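Integron cassette protein VCH_CASS2 (Vibrio cholerae, PDB 3GK6) probably binds cationic, drug-like compounds, as an integron cassette-encoded relative of effector-binding domains, although its biological role is unknown. Local coordinates at residues P65-K70 with S94-P99. Sequence-based numbering, arbitrary orientation.
Sequences PKLTDK and SDTLSP
With CG turned opposite its own carbonyl carbon in both residues, chi1 -58° in Leu67 and -65° in Leu97, the two leucines bring their branches together where two loops of a six-stranded antiparallel beta-barrel meet. Residues 65-70 link helix 52-62 to strand 73-78, while 94-99 lead away from the end of strand 88-94. Leu67 makes the join through one methyl: CD2 lies 3.9 Å from Leu97 CG and about equally close to both methyls of Leu97, so it sits over the fork of that side chain. Leucine suits both places, because each also rests on Phe59 of helix 52-62, and Leu97 further reaches Ala63 and Leu102; the loops are thereby packed together with the helix. The same methyl also meets the small Ser94, at 3.7 Å from CB and 3.6 Å from OG. A serine hydroxyl can lie against a methyl here because its hydrogen bond is made to Lys72 O, which also ties the end of strand 88-94 to the residues just before strand 73-78. Asp95 adds to that tie, OD1 accepting from the backbone N of Lys72. Toward the more exposed side, Thr68 and Thr96 are in looser contact, OG1 of Thr68 being 4.2 Å from CG2 of Thr96. The aliphatic start of Lys66 lies beside Leu97, CB to CD2 4.1 Å, while its extended chain, bent only at the last torsion, leads the ammonium group away. No direct hydrogen bond crosses between 65-70 and 94-99. Threonine suits position 96 because its hydroxyl serves two polar partners: OG1 is hydrogen-bonded to Ser71 OG, just beyond 65-70, and to a bridging water, 2.7 Å away, which donates to Lys66 O at 2.8 Å.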
# COMPACT_ATOMS: atom_id res chain seq x y z
N PRO A 65 -10.35 12.56 9.31
CA PRO A 65 -10.81 13.91 9.65
C PRO A 65 -9.65 14.89 9.86
O PRO A 65 -9.86 16.10 9.85
CB PRO A 65 -11.57 13.70 10.97
CG PRO A 65 -11.96 12.26 10.97
CD PRO A 65 -10.83 11.55 10.28
N LYS A 66 -8.44 14.37 10.03
CA LYS A 66 -7.27 15.19 10.28
C LYS A 66 -6.43 15.47 9.03
O LYS A 66 -5.42 16.17 9.11
CB LYS A 66 -6.40 14.53 11.36
CG LYS A 66 -7.03 14.53 12.73
CD LYS A 66 -6.22 13.74 13.74
CE LYS A 66 -6.86 13.78 15.11
NZ LYS A 66 -8.29 13.34 15.08
N LEU A 67 -6.85 14.93 7.89
CA LEU A 67 -6.11 15.13 6.64
C LEU A 67 -6.40 16.49 6.02
O LEU A 67 -7.39 17.14 6.35
CB LEU A 67 -6.45 14.02 5.64
CG LEU A 67 -6.17 12.60 6.10
CD1 LEU A 67 -6.70 11.58 5.09
CD2 LEU A 67 -4.68 12.40 6.35
N THR A 68 -5.52 16.92 5.12
CA THR A 68 -5.73 18.16 4.37
C THR A 68 -5.94 17.82 2.91
O THR A 68 -5.89 16.65 2.53
CB THR A 68 -4.53 19.11 4.50
OG1 THR A 68 -3.36 18.50 3.93
CG2 THR A 68 -4.26 19.43 5.96
N ASP A 69 -6.18 18.83 2.08
CA ASP A 69 -6.42 18.61 0.66
C ASP A 69 -5.15 18.18 -0.07
O ASP A 69 -5.22 17.62 -1.16
CB ASP A 69 -7.02 19.85 0.00
CG ASP A 69 -8.54 19.89 0.10
OD1 ASP A 69 -9.14 18.86 0.48
OD2 ASP A 69 -9.13 20.95 -0.21
N LYS A 70 -4.01 18.44 0.54
CA LYS A 70 -2.74 18.06 -0.06
C LYS A 70 -2.19 16.77 0.54
O LYS A 70 -1.09 16.33 0.19
CB LYS A 70 -1.71 19.19 0.07
CG LYS A 70 -2.11 20.47 -0.64
CD LYS A 70 -0.92 21.38 -0.88
CE LYS A 70 -0.34 21.90 0.43
NZ LYS A 70 0.67 22.97 0.20
N SER A 94 -0.51 8.44 5.92
CA SER A 94 -0.47 9.63 5.09
C SER A 94 0.76 10.46 5.44
O SER A 94 1.29 10.38 6.55
CB SER A 94 -1.75 10.47 5.28
OG SER A 94 -1.71 11.67 4.53
N ASP A 95 1.21 11.25 4.49
CA ASP A 95 2.43 11.99 4.68
C ASP A 95 2.27 13.16 5.66
O ASP A 95 3.24 13.57 6.30
CB ASP A 95 3.02 12.43 3.33
CG ASP A 95 2.06 13.26 2.49
OD1 ASP A 95 0.87 13.40 2.85
OD2 ASP A 95 2.52 13.77 1.44
N THR A 96 1.06 13.67 5.81
CA THR A 96 0.85 14.86 6.64
C THR A 96 0.51 14.55 8.10
O THR A 96 0.58 15.42 8.96
CB THR A 96 -0.24 15.79 6.07
OG1 THR A 96 -1.51 15.12 6.08
CG2 THR A 96 0.11 16.21 4.64
N LEU A 97 0.13 13.31 8.38
CA LEU A 97 -0.12 12.91 9.76
C LEU A 97 1.19 12.85 10.53
O LEU A 97 2.26 12.75 9.93
CB LEU A 97 -0.82 11.55 9.80
CG LEU A 97 -2.22 11.56 9.19
CD1 LEU A 97 -2.73 10.13 9.02
CD2 LEU A 97 -3.19 12.38 10.05
N SER A 98 1.11 12.95 11.85
CA SER A 98 2.27 12.80 12.72
C SER A 98 1.87 12.00 13.97
O SER A 98 0.73 12.09 14.41
CB SER A 98 2.85 14.17 13.11
OG SER A 98 1.85 15.05 13.59
N PRO A 99 2.80 11.21 14.52
CA PRO A 99 2.50 10.28 15.61
C PRO A 99 2.01 10.96 16.89
O PRO A 99 1.87 10.30 17.92
CB PRO A 99 3.83 9.57 15.87
CG PRO A 99 4.66 9.82 14.66
CD PRO A 99 4.22 11.15 14.13
O HOH W 1 -2.79 15.89 8.31